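Local coordinates for protein hydroxylase (Rhodococcus sp., PDB 2OR0) that is probably a flavin-dependent hydroxylase of the acyl-CoA dehydrogenase family, which would insert one atom of molecular oxygen into its substrate, at residues 344-356 with 370-382. Numbering follows the deposited sequence.
Sequences AAWRAVRAADEIF and MQRFWRDAHAGLA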
ATOM      1  N   ALA A 344       0.240  -0.132  14.022  1.00 21.02           N
ATOM      2  CA  ALA A 344       0.621  -1.445  13.518  1.00 21.81           C
ATOM      3  C   ALA A 344       1.926  -1.394  12.688  1.00 21.86           C
ATOM      4  O   ALA A 344       2.779  -2.271  12.836  1.00 22.01           O
ATOM      5  CB  ALA A 344      -0.496  -2.068  12.690  1.00 21.38           C
ATOM      6  N   ALA A 345       2.060  -0.399  11.802  1.00 20.99           N
ATOM      7  CA  ALA A 345       3.312  -0.236  11.036  1.00 20.58           C
ATOM      8  C   ALA A 345       4.514  -0.010  11.974  1.00 19.43           C
ATOM      9  O   ALA A 345       5.542  -0.673  11.844  1.00 19.75           O
ATOM     10  CB  ALA A 345       3.200   0.912  10.017  1.00 20.11           C
ATOM     11  N   TRP A 346       4.363   0.900  12.927  1.00 18.73           N
ATOM     12  CA  TRP A 346       5.455   1.265  13.800  1.00 20.53           C
ATOM     13  C   TRP A 346       5.919   0.087  14.699  1.00 21.59           C
ATOM     14  O   TRP A 346       7.125  -0.140  14.866  1.00 21.32           O
ATOM     15  CB  TRP A 346       5.077   2.469  14.667  1.00 20.02           C
ATOM     16  CG  TRP A 346       5.176   3.804  13.904  1.00 22.87           C
ATOM     17  CD1 TRP A 346       4.298   4.293  12.933  1.00 22.75           C
ATOM     18  CD2 TRP A 346       6.208   4.799  14.043  1.00 21.13           C
ATOM     19  NE1 TRP A 346       4.723   5.552  12.507  1.00 21.63           N
ATOM     20  CE2 TRP A 346       5.894   5.866  13.152  1.00 23.21           C
ATOM     21  CE3 TRP A 346       7.354   4.901  14.851  1.00 21.96           C
ATOM     22  CZ2 TRP A 346       6.687   7.011  13.051  1.00 21.99           C
ATOM     23  CZ3 TRP A 346       8.159   6.054  14.741  1.00 22.06           C
ATOM     24  CH2 TRP A 346       7.812   7.086  13.847  1.00 22.06           C
ATOM     25  N   ARG A 347       4.945  -0.632  15.263  1.00 21.34           N
ATOM     26  CA  ARG A 347       5.188  -1.783  16.131  1.00 21.43           C
ATOM     27  C   ARG A 347       6.023  -2.840  15.403  1.00 20.54           C
ATOM     28  O   ARG A 347       6.982  -3.360  15.950  1.00 20.61           O
ATOM     29  CB  ARG A 347       3.841  -2.380  16.630  1.00 20.46           C
ATOM     30  CG  ARG A 347       3.980  -3.425  17.774  1.00 24.18           C
ATOM     31  CD  ARG A 347       2.595  -3.962  18.217  1.00 20.45           C
ATOM     32  NE  ARG A 347       1.672  -2.867  18.556  1.00 22.18           N
ATOM     33  CZ  ARG A 347       0.623  -2.486  17.822  1.00 20.51           C
ATOM     34  NH1 ARG A 347       0.305  -3.115  16.695  1.00 21.82           N
ATOM     35  NH2 ARG A 347      -0.114  -1.478  18.222  1.00 20.21           N
ATOM     36  N   ALA A 348       5.645  -3.127  14.170  1.00 19.61           N
ATOM     37  CA  ALA A 348       6.256  -4.172  13.362  1.00 19.37           C
ATOM     38  C   ALA A 348       7.666  -3.762  12.968  1.00 19.90           C
ATOM     39  O   ALA A 348       8.609  -4.551  13.083  1.00 19.82           O
ATOM     40  CB  ALA A 348       5.407  -4.419  12.142  1.00 19.05           C
ATOM     41  N   VAL A 349       7.838  -2.509  12.555  1.00 19.80           N
ATOM     42  CA  VAL A 349       9.189  -2.041  12.219  1.00 19.51           C
ATOM     43  C   VAL A 349      10.140  -2.040  13.422  1.00 20.71           C
ATOM     44  O   VAL A 349      11.281  -2.510  13.299  1.00 19.12           O
ATOM     45  CB  VAL A 349       9.200  -0.690  11.475  1.00 19.23           C
ATOM     46  CG1 VAL A 349      10.647  -0.269  11.192  1.00 17.69           C
ATOM     47  CG2 VAL A 349       8.409  -0.818  10.159  1.00 16.99           C
ATOM     48  N   ARG A 350       9.682  -1.532  14.566  1.00 21.89           N
ATOM     49  CA  ARG A 350      10.511  -1.567  15.759  1.00 24.23           C
ATOM     50  C   ARG A 350      10.937  -3.001  16.139  1.00 23.41           C
ATOM     51  O   ARG A 350      12.066  -3.212  16.603  1.00 23.56           O
ATOM     52  CB  ARG A 350       9.822  -0.928  16.961  1.00 24.42           C
ATOM     53  CG  ARG A 350       9.814   0.623  16.936  1.00 28.14           C
ATOM     54  CD  ARG A 350       9.422   1.193  18.316  1.00 28.23           C
ATOM     55  NE  ARG A 350       9.270   2.650  18.264  1.00 35.31           N
ATOM     56  CZ  ARG A 350       8.099   3.280  18.201  1.00 37.12           C
ATOM     57  NH1 ARG A 350       6.964   2.571  18.192  1.00 35.75           N
ATOM     58  NH2 ARG A 350       8.057   4.622  18.149  1.00 36.26           N
ATOM     59  N   ALA A 351      10.033  -3.958  15.967  1.00 23.34           N
ATOM     60  CA  ALA A 351      10.298  -5.378  16.259  1.00 22.85           C
ATOM     61  C   ALA A 351      11.342  -5.964  15.304  1.00 23.46           C
ATOM     62  O   ALA A 351      12.230  -6.757  15.712  1.00 23.67           O
ATOM     63  CB  ALA A 351       8.993  -6.169  16.164  1.00 22.68           C
ATOM     64  N   ALA A 352      11.241  -5.585  14.032  1.00 22.43           N
ATOM     65  CA  ALA A 352      12.247  -5.975  13.075  1.00 23.31           C
ATOM     66  C   ALA A 352      13.611  -5.369  13.432  1.00 22.91           C
ATOM     67  O   ALA A 352      14.637  -6.037  13.240  1.00 22.64           O
ATOM     68  CB  ALA A 352      11.836  -5.566  11.660  1.00 23.62           C
ATOM     69  N   ASP A 353      13.634  -4.117  13.916  1.00 22.31           N
ATOM     70  CA  ASP A 353      14.908  -3.517  14.367  1.00 22.67           C
ATOM     71  C   ASP A 353      15.566  -4.333  15.495  1.00 22.32           C
ATOM     72  O   ASP A 353      16.788  -4.453  15.534  1.00 21.80           O
ATOM     73  CB  ASP A 353      14.764  -2.085  14.859  1.00 21.90           C
ATOM     74  CG  ASP A 353      14.415  -1.098  13.749  1.00 27.47           C
ATOM     75  OD1 ASP A 353      14.693  -1.393  12.551  1.00 31.06           O
ATOM     76  OD2 ASP A 353      13.849  -0.016  14.090  1.00 27.65           O
ATOM     77  N   GLU A 354      14.756  -4.819  16.444  1.00 22.34           N
ATOM     78  CA  GLU A 354      15.280  -5.513  17.606  1.00 23.43           C
ATOM     79  C   GLU A 354      15.960  -6.820  17.178  1.00 23.25           C
ATOM     80  O   GLU A 354      16.989  -7.180  17.707  1.00 23.36           O
ATOM     81  CB  GLU A 354      14.177  -5.751  18.664  1.00 22.93           C
ATOM     82  CG  GLU A 354      13.717  -4.474  19.323  1.00 28.57           C
ATOM     83  CD  GLU A 354      14.848  -3.788  20.135  1.00 33.02           C
ATOM     84  OE1 GLU A 354      15.602  -4.485  20.843  1.00 35.21           O
ATOM     85  OE2 GLU A 354      14.978  -2.551  20.073  1.00 36.98           O
ATOM     86  N   ILE A 355      15.402  -7.522  16.205  1.00 24.06           N
ATOM     87  CA  ILE A 355      16.067  -8.757  15.761  1.00 25.14           C
ATOM     88  C   ILE A 355      17.242  -8.503  14.821  1.00 24.70           C
ATOM     89  O   ILE A 355      18.211  -9.254  14.848  1.00 24.43           O
ATOM     90  CB  ILE A 355      15.103  -9.790  15.156  1.00 25.57           C
ATOM     91  CG1 ILE A 355      14.281  -9.176  14.014  1.00 27.15           C
ATOM     92  CG2 ILE A 355      14.190 -10.359  16.244  1.00 26.70           C
ATOM     93  CD1 ILE A 355      13.454 -10.234  13.233  1.00 27.41           C
ATOM     94  N   PHE A 356      17.163  -7.448  14.010  1.00 23.83           N
ATOM     95  CA  PHE A 356      18.286  -7.110  13.137  1.00 23.85           C
ATOM     96  C   PHE A 356      19.522  -6.778  13.985  1.00 23.15           C
ATOM     97  O   PHE A 356      20.631  -7.167  13.650  1.00 23.93           O
ATOM     98  CB  PHE A 356      17.945  -5.950  12.177  1.00 22.97           C
ATOM     99  CG  PHE A 356      18.987  -5.757  11.067  1.00 24.37           C
ATOM    100  CD1 PHE A 356      19.179  -6.745  10.087  1.00 23.89           C
ATOM    101  CD2 PHE A 356      19.759  -4.609  11.006  1.00 21.72           C
ATOM    102  CE1 PHE A 356      20.144  -6.600   9.069  1.00 23.47           C
ATOM    103  CE2 PHE A 356      20.728  -4.437   9.979  1.00 22.27           C
ATOM    104  CZ  PHE A 356      20.923  -5.434   9.014  1.00 21.30           C
HETATM  105  N   MSE A 370      18.009 -10.967   4.659  1.00 27.37           N
HETATM  106  CA  MSE A 370      17.326 -10.305   5.783  1.00 27.29           C
HETATM  107  C   MSE A 370      17.452  -8.775   5.718  1.00 25.89           C
HETATM  108  O   MSE A 370      16.461  -8.070   5.904  1.00 26.20           O
HETATM  109  CB  MSE A 370      17.814 -10.799   7.154  1.00 26.73           C
HETATM  110  CG  MSE A 370      17.069 -10.128   8.311  1.00 26.25           C
HETATM  111 SE   MSE A 370      17.794 -10.556  10.046  0.80 31.37          SE
HETATM  112  CE  MSE A 370      16.459  -9.632  11.118  1.00 28.19           C
ATOM    113  N   GLN A 371      18.663  -8.284   5.445  1.00 24.87           N
ATOM    114  CA  GLN A 371      18.938  -6.842   5.388  1.00 23.50           C
ATOM    115  C   GLN A 371      18.053  -6.108   4.388  1.00 23.70           C
ATOM    116  O   GLN A 371      17.772  -4.922   4.588  1.00 23.86           O
ATOM    117  CB  GLN A 371      20.442  -6.530   5.144  1.00 23.03           C
ATOM    118  CG  GLN A 371      21.133  -7.215   3.950  1.00 21.25           C
ATOM    119  CD  GLN A 371      20.674  -6.678   2.630  1.00 23.08           C
ATOM    120  OE1 GLN A 371      20.410  -5.473   2.502  1.00 23.71           O
ATOM    121  NE2 GLN A 371      20.577  -7.559   1.620  1.00 20.26           N
ATOM    122  N   ARG A 372      17.621  -6.802   3.328  1.00 23.49           N
ATOM    123  CA  ARG A 372      16.809  -6.186   2.268  1.00 24.49           C
ATOM    124  C   ARG A 372      15.395  -5.982   2.799  1.00 23.91           C
ATOM    125  O   ARG A 372      14.788  -4.956   2.566  1.00 23.88           O
ATOM    126  CB  ARG A 372      16.807  -7.053   0.971  1.00 23.45           C
ATOM    127  CG  ARG A 372      16.004  -6.471  -0.271  1.00 24.62           C
ATOM    128  CD  ARG A 372      15.755  -7.559  -1.391  1.00 27.22           C
ATOM    129  NE  ARG A 372      17.021  -8.212  -1.543  1.00 35.47           N
ATOM    130  CZ  ARG A 372      17.300  -9.500  -1.469  1.00 35.38           C
ATOM    131  NH1 ARG A 372      16.368 -10.432  -1.377  1.00 36.46           N
ATOM    132  NH2 ARG A 372      18.583  -9.827  -1.549  1.00 35.96           N
ATOM    133  N   PHE A 373      14.885  -6.970   3.539  1.00 23.98           N
ATOM    134  CA  PHE A 373      13.581  -6.844   4.199  1.00 22.83           C
ATOM    135  C   PHE A 373      13.652  -5.775   5.252  1.00 21.60           C
ATOM    136  O   PHE A 373      12.750  -4.972   5.366  1.00 21.42           O
ATOM    137  CB  PHE A 373      13.095  -8.179   4.790  1.00 22.58           C
ATOM    138  CG  PHE A 373      12.687  -9.192   3.736  1.00 23.02           C
ATOM    139  CD1 PHE A 373      11.392  -9.208   3.226  1.00 22.01           C
ATOM    140  CD2 PHE A 373      13.608 -10.118   3.254  1.00 23.92           C
ATOM    141  CE1 PHE A 373      11.032 -10.138   2.265  1.00 23.99           C
ATOM    142  CE2 PHE A 373      13.265 -11.061   2.268  1.00 22.86           C
ATOM    143  CZ  PHE A 373      11.966 -11.072   1.784  1.00 23.67           C
ATOM    144  N   TRP A 374      14.756  -5.726   5.990  1.00 21.49           N
ATOM    145  CA  TRP A 374      14.902  -4.730   7.039  1.00 21.13           C
ATOM    146  C   TRP A 374      14.888  -3.270   6.472  1.00 21.84           C
ATOM    147  O   TRP A 374      14.190  -2.395   7.008  1.00 21.69           O
ATOM    148  CB  TRP A 374      16.160  -5.038   7.879  1.00 22.33           C
ATOM    149  CG  TRP A 374      16.480  -3.953   8.871  1.00 21.47           C
ATOM    150  CD1 TRP A 374      15.919  -3.762  10.106  1.00 22.62           C
ATOM    151  CD2 TRP A 374      17.451  -2.933   8.705  1.00 23.00           C
ATOM    152  NE1 TRP A 374      16.484  -2.661  10.721  1.00 23.00           N
ATOM    153  CE2 TRP A 374      17.420  -2.125   9.874  1.00 22.39           C
ATOM    154  CE3 TRP A 374      18.354  -2.607   7.673  1.00 23.83           C
ATOM    155  CZ2 TRP A 374      18.251  -1.013  10.039  1.00 21.81           C
ATOM    156  CZ3 TRP A 374      19.173  -1.482   7.840  1.00 23.47           C
ATOM    157  CH2 TRP A 374      19.109  -0.709   9.018  1.00 22.55           C
ATOM    158  N   ARG A 375      15.646  -3.023   5.397  1.00 21.48           N
ATOM    159  CA  ARG A 375      15.662  -1.692   4.745  1.00 21.53           C
ATOM    160  C   ARG A 375      14.297  -1.396   4.104  1.00 21.70           C
ATOM    161  O   ARG A 375      13.809  -0.273   4.185  1.00 21.70           O
ATOM    162  CB  ARG A 375      16.766  -1.609   3.675  1.00 20.60           C
ATOM    163  CG  ARG A 375      18.225  -1.653   4.241  1.00 21.17           C
ATOM    164  CD  ARG A 375      19.280  -1.544   3.105  1.00 21.40           C
ATOM    165  NE  ARG A 375      19.377  -2.771   2.307  1.00 23.74           N
ATOM    166  CZ  ARG A 375      18.882  -2.918   1.081  1.00 25.11           C
ATOM    167  NH1 ARG A 375      18.212  -1.926   0.507  1.00 25.18           N
ATOM    168  NH2 ARG A 375      19.042  -4.068   0.427  1.00 25.03           N
ATOM    169  N   ASP A 376      13.694  -2.401   3.459  1.00 21.78           N
ATOM    170  CA  ASP A 376      12.346  -2.223   2.873  1.00 23.35           C
ATOM    171  C   ASP A 376      11.323  -1.750   3.925  1.00 22.93           C
ATOM    172  O   ASP A 376      10.466  -0.888   3.659  1.00 23.98           O
ATOM    173  CB  ASP A 376      11.843  -3.527   2.242  1.00 22.61           C
ATOM    174  CG  ASP A 376      12.629  -3.953   1.000  1.00 27.08           C
ATOM    175  OD1 ASP A 376      13.402  -3.147   0.404  1.00 30.84           O
ATOM    176  OD2 ASP A 376      12.470  -5.138   0.597  1.00 29.49           O
ATOM    177  N   ALA A 377      11.388  -2.317   5.122  1.00 22.85           N
ATOM    178  CA  ALA A 377      10.416  -1.968   6.158  1.00 22.40           C
ATOM    179  C   ALA A 377      10.564  -0.505   6.526  1.00 21.91           C
ATOM    180  O   ALA A 377       9.588   0.190   6.686  1.00 21.92           O
ATOM    181  CB  ALA A 377      10.581  -2.855   7.423  1.00 22.00           C
ATOM    182  N   HIS A 378      11.801  -0.062   6.709  1.00 21.93           N
ATOM    183  CA  HIS A 378      12.101   1.369   6.957  1.00 21.20           C
ATOM    184  C   HIS A 378      11.708   2.306   5.818  1.00 20.69           C
ATOM    185  O   HIS A 378      11.170   3.381   6.064  1.00 21.58           O
ATOM    186  CB  HIS A 378      13.572   1.542   7.326  1.00 19.99           C
ATOM    187  CG  HIS A 378      13.847   1.095   8.712  1.00 21.96           C
ATOM    188  ND1 HIS A 378      13.522   1.857   9.811  1.00 23.55           N
ATOM    189  CD2 HIS A 378      14.308  -0.080   9.191  1.00 23.11           C
ATOM    190  CE1 HIS A 378      13.821   1.187  10.911  1.00 24.92           C
ATOM    191  NE2 HIS A 378      14.282   0.001  10.559  1.00 23.79           N
ATOM    192  N   ALA A 379      11.986   1.921   4.586  1.00 21.42           N
ATOM    193  CA  ALA A 379      11.444   2.699   3.451  1.00 22.34           C
ATOM    194  C   ALA A 379       9.925   2.804   3.523  1.00 22.76           C
ATOM    195  O   ALA A 379       9.379   3.901   3.387  1.00 23.04           O
ATOM    196  CB  ALA A 379      11.831   2.088   2.160  1.00 21.76           C
ATOM    197  N   GLY A 380       9.239   1.666   3.714  1.00 22.72           N
ATOM    198  CA  GLY A 380       7.767   1.686   3.862  1.00 22.65           C
ATOM    199  C   GLY A 380       7.241   2.569   4.994  1.00 23.13           C
ATOM    200  O   GLY A 380       6.204   3.232   4.860  1.00 23.36           O
ATOM    201  N   LEU A 381       7.962   2.616   6.112  1.00 23.29           N
ATOM    202  CA  LEU A 381       7.527   3.414   7.271  1.00 24.06           C
ATOM    203  C   LEU A 381       7.515   4.911   7.000  1.00 25.02           C
ATOM    204  O   LEU A 381       6.819   5.662   7.716  1.00 25.11           O
ATOM    205  CB  LEU A 381       8.416   3.133   8.521  1.00 24.42           C
ATOM    206  CG  LEU A 381       7.913   3.653   9.880  1.00 23.56           C
ATOM    207  CD1 LEU A 381       6.552   3.025  10.177  1.00 22.99           C
ATOM    208  CD2 LEU A 381       8.888   3.388  11.074  1.00 24.31           C
ATOM    209  N   ALA A 382       8.320   5.352   6.023  1.00 25.61           N
ATOM    210  CA  ALA A 382       8.426   6.784   5.641  1.00 26.71           C
ATOM    211  C   ALA A 382       7.200   7.305   4.858  1.00 27.24           C
ATOM    212  O   ALA A 382       7.048   8.496   4.654  1.00 28.27           O
ATOM    213  CB  ALA A 382       9.721   7.021   4.825  1.00 25.99           C
TER
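F356 lays its ring over one face of the W374 indole in a face-to-face stack, the planes 13° apart and its centroid 4.1 Å from that of the five-membered ring. In both residues CG stands anti to the backbone N, which carries each ring out across the interface and lets the two flat groups overlap. Selenomethionine M370 completes this end: its SE lies at the edge of the F356 ring, 4.1 Å from F356 CD1, and its flexible, extended chain carries CE on to I355 CG1. Beside the stack, D353 OD1 accepts two bonds. The one from H378 NE2 is very short at 2.5 Å, with carboxylate and imidazole nearly coplanar; the other, from W374 NE1 at 2.9 Å, is bent to 138° and reaches the anti side of the carboxylate. A leucine in place of W374 would probably leave F356 without its stacking partner and take from D353 OD1 one of its two N-H donors. V349, branched at CB, serves two neighbours: CG1 sits over the imidazole face, 3.5 Å from H378 CE1, while CG2 packs on the small A377 CB. Farther along, L381 sets CD1 over the five-membered ring of W346, 3.9 Å from its centroid, and the indole N-H bonds to the carbonyl of H386. Alanines A345, A352 and A377 keep the facing surfaces low, and the helix axes approach to 9.9 Å at 150°, roughly antiparallel. Helix 250-277 also packs against V349 and M370. The antiparallel pair belongs to the C-terminal helical bundle characteristic of acyl-CoA dehydrogenases.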